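Local coordinates for protein peptidase S8 and S53, subtilisin, kexin, sedolisin (Mycobacterium smegmatis, PDB 4KG7) that probably cleaves proteins as a subtilisin-like serine endopeptidase, the membrane mycosin MycP3 of the ESX-3 type VII secretion system, at residues I133-P138 and I178-C183; T152-D157 and T182-D187; R241-V246 and W254-V259. One frame throughout, in Å; residues are numbered along the deposited sequence.

Interaction 1 of 3, residues I133-P138 and I178-C183; sequences IRQNSP and ISLVTC
The carboxamide of Q135 presents its oxygen, not a face, to L180: OE1 stands 3.9 Å from CD1 of L180, with the methyl almost on the extension of the C=O bond. The amide of N136 does not touch the leucine itself; the carbon at its base does, with N136 CB 4.0 Å from L180 CD1. One methyl of L180 therefore serves both neighbours, and the side chains of Q135 and L180 run past each other in opposite directions. Q135 gets there by holding CG anti to its backbone N (chi1 180°) and then bending at chi2 (-90°). The other end of its amide is used elsewhere, NE2 bonding to T160 OG1 of helix 150-170. The N136 amide turns back on its own chain: OD1 accepts S137 N at 2.8 Å, with the donor tilted 29° from the carbonyl plane, a bent bond that probably helps to fix the rotation of this amide. In the subtilisin fold these two segments continue from parallel strands 129-134 and 175-178, which are separated in the sheet by strand 68-73, so the contact bridges over the end of that middle strand, where D73 lies. D73 and H104, predicted members of the charge relay system, both touch L180. An aliphatic side chain suits this position, offering methyls to its neighbours without competing for the polar atoms of the triad. Next to it S179 OG is bonded to S319 O, which ties the same loop to the predicted nucleophile's backbone.

Interaction 2 of 3, residues T152-D157 and T182-D187; sequences TRAASD and TCLPAD
A154 lays its single methyl over two side chains of the strand: CB is 3.7 Å from T182 CG2 and 3.8 Å from L184 CD2. Alanine suits the spot because its one small methyl can meet a threonine methyl and an isobutyl group at once; here CG and both methyls of L184 lie around the one carbon. One helical turn further on, D157 adds a polar grip. T182 OG1 donates to D157 OD2 at 2.8 Å, approaching from above the carboxylate, 61° out of its plane. T182 is thus split between two jobs: with chi1 at -59°, CG2 lies anti to the backbone N and meets the alanine, while OG1 lies beside that N and reaches the aspartate. Threonine suits a site that asks for a methyl and a hydroxyl from one short side chain. The other carboxylate oxygen, OD1, receives a weak hydrogen bond from Q135 NE2. The side chains of T182 and L184 face the helix, whereas C183 between them points away and forms a disulfide with C227. On its edge the strand pairs antiparallel with 248-251, through T182 with I251 and L184 with V249. The axis of the segment 152-157 passes 9.1 Å from that of strand 182-185, at 131° between their directions. Helix 150-170 is the connection of a beta-alpha-beta crossover between parallel strands 129-134 and 175-178, and here its N-terminal part extends to pack on the small antiparallel sheet that accompanies the main sheet of this subtilisin fold.

Interaction 3 of 3, residues R241-V246 and W254-V259; sequences RNWNGV and WWQPYV
W243 holds CG anti to its carbonyl carbon, beside the backbone N (chi1 -75°), and sends its indole out toward W254 and Q256; Q256 likewise keeps CG anti to its carbonyl carbon (chi1 -60°), which puts that methylene at the rim of the ring, and the bend at chi2 then turns the amide. W243 opens a type I beta turn that closes at V246, through V246 N to W243 O; the turn precedes strand 248-251 of the subtilisin fold, and residues 254-259 follow that strand. The benzo edge of the indole does the touching. W243 CH2 lies 3.5 Å from W254 O, near the ring plane, where the slightly positive C-H rim suits a carbonyl oxygen. Alongside, W243 CZ2 approaches Q256 CG at 4.2 Å, and CZ3 sits 4.3 Å from W254 CB. A broad flat side chain can thus reach across between backbones that come no nearer than 9.7 Å between the CA atoms of W243 and W254. W280 adds an edge-to-face ring partner for W243, and Q192 OE1 takes the indole N-H of both W254 and W255. The amide of Q256, set 36° from the W243 ring plane, bonds back to its own loop: NE2 donates to S253 O and, at 2.8 Å, to V259 O. W254 O has a second neighbour, for Q256 N makes a weak 2.8 Å bond to it across the inverse gamma turn centred on W255.

How the interactions relate
Interactions 1 and 2 share T182 and C183 and meet at D157, which lies beside Q135 of interaction 1; they join neighbouring parts of one chain path, from the catalytic end of the parallel sheet out to strand 182-185. Interaction 2 is the buried one and combines apolar packing with a hydroxyl-carboxylate bond. Interaction 1 is partly buried and rests on one leucine methyl beside the predicted triad. Interaction 3, at the surface and away from the annotated sites, relies on an aromatic edge between loops flanking strand 248-251, the partner of strand 182-185. It touches interaction 2 where A186 CB packs on V246 O.

Interaction 1 of 3, residues I133-P138 and I178-C183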
loop_
_atom_site.group_PDB
_atom_site.type_symbol
_atom_site.label_atom_id
_atom_site.label_comp_id
_atom_site.label_asym_id
_atom_site.label_seq_id
_atom_site.Cartn_x
_atom_site.Cartn_y
_atom_site.Cartn_z
ATOM N N ILE A 133 -10.856 0.855 5.396
ATOM C CA ILE A 133 -10.763 1.945 6.377
ATOM C C ILE A 133 -10.348 3.182 5.591
ATOM O O ILE A 133 -9.250 3.224 5.008
ATOM C CB ILE A 133 -9.700 1.651 7.459
ATOM C CG1 ILE A 133 -10.086 0.398 8.247
ATOM C CG2 ILE A 133 -9.549 2.829 8.410
ATOM C CD1 ILE A 133 -8.969 -0.095 9.152
ATOM N N ARG A 134 -11.210 4.179 5.522
ATOM C CA ARG A 134 -10.828 5.395 4.831
ATOM C C ARG A 134 -10.005 6.251 5.787
ATOM O O ARG A 134 -10.514 6.851 6.713
ATOM C CB ARG A 134 -12.009 6.227 4.272
ATOM C CG ARG A 134 -11.488 7.495 3.583
ATOM C CD ARG A 134 -12.483 8.189 2.688
ATOM N NE ARG A 134 -13.568 8.816 3.425
ATOM C CZ ARG A 134 -14.497 9.573 2.863
ATOM N NH1 ARG A 134 -14.435 9.856 1.569
ATOM N NH2 ARG A 134 -15.472 10.083 3.612
ATOM N N GLN A 135 -8.709 6.296 5.537
ATOM C CA GLN A 135 -7.768 7.017 6.387
ATOM C C GLN A 135 -7.396 8.375 5.852
ATOM O O GLN A 135 -6.962 9.245 6.624
ATOM C CB GLN A 135 -6.522 6.132 6.633
ATOM C CG GLN A 135 -5.433 6.743 7.499
ATOM C CD GLN A 135 -4.398 7.531 6.705
ATOM O OE1 GLN A 135 -4.209 7.314 5.494
ATOM N NE2 GLN A 135 -3.739 8.482 7.362
ATOM N N ASN A 136 -7.554 8.579 4.551
ATOM C CA ASN A 136 -7.251 9.889 3.981
ATOM C C ASN A 136 -7.919 10.142 2.677
ATOM O O ASN A 136 -8.406 9.222 2.022
ATOM C CB ASN A 136 -5.746 10.115 3.853
ATOM C CG ASN A 136 -5.344 11.597 4.091
ATOM O OD1 ASN A 136 -6.167 12.582 4.100
ATOM N ND2 ASN A 136 -4.034 11.768 4.307
ATOM N N SER A 137 -7.995 11.410 2.313
ATOM C CA SER A 137 -8.469 11.819 0.987
ATOM C C SER A 137 -7.969 13.218 0.741
ATOM O O SER A 137 -8.226 14.094 1.557
ATOM C CB SER A 137 -9.985 11.827 0.899
ATOM O OG SER A 137 -10.372 12.517 -0.318
ATOM N N PRO A 138 -7.276 13.438 -0.386
ATOM C CA PRO A 138 -6.895 14.812 -0.742
ATOM C C PRO A 138 -8.040 15.682 -1.194
ATOM O O PRO A 138 -7.821 16.892 -1.446
ATOM C CB PRO A 138 -5.920 14.624 -1.896
ATOM C CG PRO A 138 -6.199 13.312 -2.454
ATOM C CD PRO A 138 -6.796 12.453 -1.369
ATOM N N ILE A 178 -1.072 -0.433 3.045
ATOM C CA ILE A 178 -0.964 1.010 3.166
ATOM C C ILE A 178 -0.344 1.528 1.869
ATOM O O ILE A 178 0.868 1.690 1.746
ATOM C CB ILE A 178 -0.146 1.422 4.410
ATOM C CG1 ILE A 178 -0.654 0.727 5.678
ATOM C CG2 ILE A 178 -0.113 2.933 4.585
ATOM C CD1 ILE A 178 0.244 0.844 6.890
ATOM N N SER A 179 -1.212 1.787 0.878
ATOM C CA SER A 179 -0.748 2.234 -0.427
ATOM C C SER A 179 -0.522 3.743 -0.539
ATOM O O SER A 179 0.128 4.208 -1.500
ATOM C CB SER A 179 -1.711 1.770 -1.509
ATOM O OG SER A 179 -1.557 0.395 -1.780
ATOM N N LEU A 180 -1.072 4.507 0.394
ATOM C CA LEU A 180 -0.800 5.933 0.491
ATOM C C LEU A 180 0.544 6.177 1.162
ATOM O O LEU A 180 0.981 5.386 2.004
ATOM C CB LEU A 180 -1.916 6.636 1.258
ATOM C CG LEU A 180 -3.348 6.513 0.693
ATOM C CD1 LEU A 180 -4.381 7.155 1.615
ATOM C CD2 LEU A 180 -3.368 7.061 -0.715
ATOM N N VAL A 181 1.183 7.274 0.782
ATOM C CA VAL A 181 2.527 7.634 1.236
ATOM C C VAL A 181 2.528 9.086 1.693
ATOM O O VAL A 181 1.958 9.962 1.026
ATOM C CB VAL A 181 3.538 7.534 0.064
ATOM C CG1 VAL A 181 4.941 7.962 0.458
ATOM C CG2 VAL A 181 3.560 6.125 -0.495
ATOM N N THR A 182 3.205 9.347 2.801
ATOM C CA THR A 182 3.557 10.683 3.229
ATOM C C THR A 182 5.074 10.780 3.332
ATOM O O THR A 182 5.707 9.876 3.876
ATOM C CB THR A 182 2.926 11.007 4.598
ATOM O OG1 THR A 182 1.502 10.885 4.470
ATOM C CG2 THR A 182 3.317 12.401 5.089
ATOM N N CYS A 183 5.657 11.866 2.829
ATOM C CA CYS A 183 7.084 12.070 2.941
ATOM C C CYS A 183 7.353 13.333 3.718
ATOM O O CYS A 183 6.552 14.275 3.664
ATOM C CB CYS A 183 7.749 12.175 1.576
ATOM S SG CYS A 183 7.795 10.577 0.687
#

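Interaction 2 of 3, residues T152-D157 and T182-D187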
loop_
_atom_site.group_PDB
_atom_site.type_symbol
_atom_site.label_atom_id
_atom_site.label_comp_id
_atom_site.label_asym_id
_atom_site.label_seq_id
_atom_site.Cartn_x
_atom_site.Cartn_y
_atom_site.Cartn_z
ATOM N N THR A 152 2.109 20.235 9.073
ATOM C CA THR A 152 0.847 20.066 9.784
ATOM C C THR A 152 0.030 18.944 9.167
ATOM O O THR A 152 -0.515 18.104 9.895
ATOM C CB THR A 152 0.047 21.379 9.829
ATOM O OG1 THR A 152 0.844 22.399 10.442
ATOM C CG2 THR A 152 -1.217 21.214 10.635
ATOM N N ARG A 153 -0.034 18.912 7.836
ATOM C CA ARG A 153 -0.740 17.836 7.124
ATOM C C ARG A 153 -0.102 16.474 7.439
ATOM O O ARG A 153 -0.811 15.502 7.709
ATOM C CB ARG A 153 -0.751 18.084 5.604
ATOM C CG ARG A 153 -1.580 19.288 5.163
ATOM C CD ARG A 153 -1.781 19.365 3.649
ATOM N NE ARG A 153 -0.526 19.433 2.880
ATOM C CZ ARG A 153 0.114 20.548 2.514
ATOM N NH1 ARG A 153 -0.345 21.755 2.843
ATOM N NH2 ARG A 153 1.244 20.452 1.814
ATOM N N ALA A 154 1.230 16.413 7.434
ATOM C CA ALA A 154 1.925 15.151 7.709
ATOM C C ALA A 154 1.666 14.640 9.114
ATOM O O ALA A 154 1.482 13.458 9.322
ATOM C CB ALA A 154 3.429 15.265 7.464
ATOM N N ALA A 155 1.662 15.546 10.096
ATOM C CA ALA A 155 1.439 15.149 11.477
ATOM C C ALA A 155 0.020 14.632 11.619
ATOM O O ALA A 155 -0.203 13.616 12.270
ATOM C CB ALA A 155 1.669 16.312 12.411
ATOM N N SER A 156 -0.921 15.323 10.978
ATOM C CA SER A 156 -2.340 14.918 11.022
ATOM C C SER A 156 -2.522 13.530 10.395
ATOM O O SER A 156 -3.310 12.677 10.864
ATOM C CB SER A 156 -3.217 15.962 10.308
ATOM O OG SER A 156 -4.532 15.455 10.091
ATOM N N ASP A 157 -1.805 13.306 9.316
ATOM C CA ASP A 157 -1.882 12.044 8.607
ATOM C C ASP A 157 -1.307 10.895 9.428
ATOM O O ASP A 157 -1.827 9.785 9.430
ATOM C CB ASP A 157 -1.152 12.147 7.293
ATOM C CG ASP A 157 -1.479 11.024 6.399
ATOM O OD1 ASP A 157 -2.634 10.988 5.887
ATOM O OD2 ASP A 157 -0.598 10.153 6.216
ATOM N N THR A 182 3.205 9.347 2.801
ATOM C CA THR A 182 3.557 10.683 3.229
ATOM C C THR A 182 5.074 10.780 3.332
ATOM O O THR A 182 5.707 9.876 3.876
ATOM C CB THR A 182 2.926 11.007 4.598
ATOM O OG1 THR A 182 1.502 10.885 4.470
ATOM C CG2 THR A 182 3.317 12.401 5.089
ATOM N N CYS A 183 5.657 11.866 2.829
ATOM C CA CYS A 183 7.084 12.070 2.941
ATOM C C CYS A 183 7.353 13.333 3.718
ATOM O O CYS A 183 6.552 14.275 3.664
ATOM C CB CYS A 183 7.749 12.175 1.576
ATOM S SG CYS A 183 7.795 10.577 0.687
ATOM N N LEU A 184 8.446 13.323 4.482
ATOM C CA LEU A 184 8.923 14.519 5.167
ATOM C C LEU A 184 10.405 14.691 4.933
ATOM O O LEU A 184 11.140 13.723 4.825
ATOM C CB LEU A 184 8.686 14.410 6.672
ATOM C CG LEU A 184 7.286 14.826 7.140
ATOM C CD1 LEU A 184 7.181 14.615 8.636
ATOM C CD2 LEU A 184 6.992 16.272 6.786
ATOM N N PRO A 185 10.865 15.936 4.869
ATOM C CA PRO A 185 12.295 16.084 4.771
ATOM C C PRO A 185 12.955 15.572 6.058
ATOM O O PRO A 185 12.372 15.660 7.147
ATOM C CB PRO A 185 12.484 17.603 4.586
ATOM C CG PRO A 185 11.240 18.209 5.094
ATOM C CD PRO A 185 10.150 17.225 4.842
ATOM N N ALA A 186 14.157 15.026 5.921
ATOM C CA ALA A 186 14.866 14.403 7.029
ATOM C C ALA A 186 15.136 15.413 8.136
ATOM O O ALA A 186 14.947 15.090 9.303
ATOM C CB ALA A 186 16.159 13.765 6.547
ATOM N N ASP A 187 15.509 16.636 7.772
ATOM C CA ASP A 187 15.730 17.699 8.768
ATOM C C ASP A 187 14.456 18.165 9.499
ATOM O O ASP A 187 14.552 18.905 10.481
ATOM C CB ASP A 187 16.488 18.899 8.155
ATOM C CG ASP A 187 15.661 19.693 7.140
ATOM O OD1 ASP A 187 14.567 19.252 6.746
ATOM O OD2 ASP A 187 16.125 20.784 6.727
#

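Interaction 3 of 3, residues R241-V246 and W254-V259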
loop_
_atom_site.group_PDB
_atom_site.type_symbol
_atom_site.label_atom_id
_atom_site.label_comp_id
_atom_site.label_asym_id
_atom_site.label_seq_id
_atom_site.Cartn_x
_atom_site.Cartn_y
_atom_site.Cartn_z
ATOM N N ARG A 241 23.109 0.320 3.501
ATOM C CA ARG A 241 21.974 0.832 2.711
ATOM C C ARG A 241 21.870 2.337 2.676
ATOM O O ARG A 241 20.991 2.878 2.002
ATOM C CB ARG A 241 20.682 0.214 3.175
ATOM C CG ARG A 241 20.803 -1.302 3.120
ATOM C CD ARG A 241 19.507 -1.997 2.953
ATOM N NE ARG A 241 18.761 -1.531 1.789
ATOM C CZ ARG A 241 17.549 -1.971 1.501
ATOM N NH1 ARG A 241 16.993 -2.930 2.244
ATOM N NH2 ARG A 241 16.905 -1.471 0.463
ATOM N N ASN A 242 22.770 3.003 3.384
ATOM C CA ASN A 242 22.854 4.460 3.352
ATOM C C ASN A 242 21.651 5.150 3.985
ATOM O O ASN A 242 21.099 6.092 3.436
ATOM C CB ASN A 242 23.082 4.978 1.923
ATOM C CG ASN A 242 23.665 6.381 1.912
ATOM O OD1 ASN A 242 23.991 6.933 2.972
ATOM N ND2 ASN A 242 23.785 6.977 0.725
ATOM N N TRP A 243 21.288 4.701 5.178
ATOM C CA TRP A 243 20.377 5.443 6.037
ATOM C C TRP A 243 20.925 6.835 6.324
ATOM O O TRP A 243 20.163 7.780 6.419
ATOM C CB TRP A 243 20.133 4.707 7.363
ATOM C CG TRP A 243 19.226 3.522 7.235
ATOM C CD1 TRP A 243 19.583 2.244 6.909
ATOM C CD2 TRP A 243 17.802 3.493 7.443
ATOM N NE1 TRP A 243 18.489 1.440 6.885
ATOM C CE2 TRP A 243 17.381 2.166 7.220
ATOM C CE3 TRP A 243 16.853 4.451 7.808
ATOM C CZ2 TRP A 243 16.031 1.764 7.347
ATOM C CZ3 TRP A 243 15.498 4.041 7.927
ATOM C CH2 TRP A 243 15.118 2.724 7.697
ATOM N N ASN A 244 22.243 6.944 6.489
ATOM C CA ASN A 244 22.866 8.220 6.904
ATOM C C ASN A 244 22.595 9.325 5.884
ATOM O O ASN A 244 22.481 10.508 6.238
ATOM C CB ASN A 244 24.382 8.070 7.053
ATOM C CG ASN A 244 24.787 7.224 8.250
ATOM O OD1 ASN A 244 23.967 6.839 9.089
ATOM N ND2 ASN A 244 26.062 6.914 8.318
ATOM N N GLY A 245 22.508 8.942 4.619
ATOM C CA GLY A 245 22.315 9.882 3.531
ATOM C C GLY A 245 20.879 10.274 3.255
ATOM O O GLY A 245 20.631 11.083 2.379
ATOM N N VAL A 246 19.917 9.721 3.986
ATOM C CA VAL A 246 18.506 9.991 3.684
ATOM C C VAL A 246 18.173 11.470 3.816
ATOM O O VAL A 246 18.539 12.097 4.811
ATOM C CB VAL A 246 17.584 9.161 4.590
ATOM C CG1 VAL A 246 16.148 9.644 4.515
ATOM C CG2 VAL A 246 17.670 7.709 4.148
ATOM N N TRP A 254 9.647 3.747 6.435
ATOM C CA TRP A 254 10.909 3.767 7.176
ATOM C C TRP A 254 10.850 3.008 8.490
ATOM O O TRP A 254 11.883 2.722 9.065
ATOM C CB TRP A 254 11.441 5.174 7.323
ATOM C CG TRP A 254 10.823 5.972 8.400
ATOM C CD1 TRP A 254 9.505 6.060 8.732
ATOM C CD2 TRP A 254 11.528 6.831 9.281
ATOM N NE1 TRP A 254 9.348 6.933 9.788
ATOM C CE2 TRP A 254 10.574 7.427 10.136
ATOM C CE3 TRP A 254 12.876 7.173 9.425
ATOM C CZ2 TRP A 254 10.930 8.341 11.131
ATOM C CZ3 TRP A 254 13.240 8.077 10.421
ATOM C CH2 TRP A 254 12.264 8.654 11.264
ATOM N N TRP A 255 9.646 2.611 8.914
ATOM C CA TRP A 255 9.472 1.847 10.153
ATOM C C TRP A 255 9.806 0.368 9.976
ATOM O O TRP A 255 9.010 -0.510 10.284
ATOM C CB TRP A 255 8.056 2.068 10.748
ATOM C CG TRP A 255 7.992 3.270 11.610
ATOM C CD1 TRP A 255 7.405 4.482 11.336
ATOM C CD2 TRP A 255 8.575 3.394 12.897
ATOM N NE1 TRP A 255 7.572 5.335 12.405
ATOM C CE2 TRP A 255 8.289 4.689 13.378
ATOM C CE3 TRP A 255 9.280 2.510 13.713
ATOM C CZ2 TRP A 255 8.735 5.128 14.620
ATOM C CZ3 TRP A 255 9.713 2.943 14.953
ATOM C CH2 TRP A 255 9.439 4.234 15.393
ATOM N N GLN A 256 11.046 0.091 9.591
ATOM C CA GLN A 256 11.587 -1.242 9.621
ATOM C C GLN A 256 11.760 -1.648 11.096
ATOM O O GLN A 256 12.114 -0.812 11.946
ATOM C CB GLN A 256 12.923 -1.246 8.859
ATOM C CG GLN A 256 12.756 -0.833 7.411
ATOM C CD GLN A 256 11.781 -1.716 6.692
ATOM O OE1 GLN A 256 11.990 -2.917 6.632
ATOM N NE2 GLN A 256 10.658 -1.158 6.269
ATOM N N PRO A 257 11.517 -2.930 11.417
ATOM C CA PRO A 257 11.183 -4.061 10.553
ATOM C C PRO A 257 9.701 -4.361 10.403
ATOM O O PRO A 257 9.334 -5.363 9.794
ATOM C CB PRO A 257 11.869 -5.226 11.263
ATOM C CG PRO A 257 11.660 -4.891 12.686
ATOM C CD PRO A 257 11.838 -3.394 12.775
ATOM N N TYR A 258 8.844 -3.492 10.916
ATOM C CA TYR A 258 7.414 -3.787 11.029
ATOM C C TYR A 258 6.651 -3.730 9.697
ATOM O O TYR A 258 5.554 -4.294 9.590
ATOM C CB TYR A 258 6.773 -2.817 12.014
ATOM C CG TYR A 258 7.553 -2.727 13.299
ATOM C CD1 TYR A 258 7.785 -3.860 14.107
ATOM C CD2 TYR A 258 8.086 -1.536 13.714
ATOM C CE1 TYR A 258 8.538 -3.763 15.262
ATOM C CE2 TYR A 258 8.813 -1.424 14.879
ATOM C CZ TYR A 258 9.035 -2.540 15.662
ATOM O OH TYR A 258 9.772 -2.380 16.817
ATOM N N VAL A 259 7.221 -3.017 8.722
ATOM C CA VAL A 259 6.566 -2.686 7.476
ATOM C C VAL A 259 7.417 -3.230 6.321
ATOM O O VAL A 259 8.650 -3.103 6.357
ATOM C CB VAL A 259 6.453 -1.167 7.307
ATOM C CG1 VAL A 259 5.900 -0.813 5.923
ATOM C CG2 VAL A 259 5.607 -0.543 8.428
#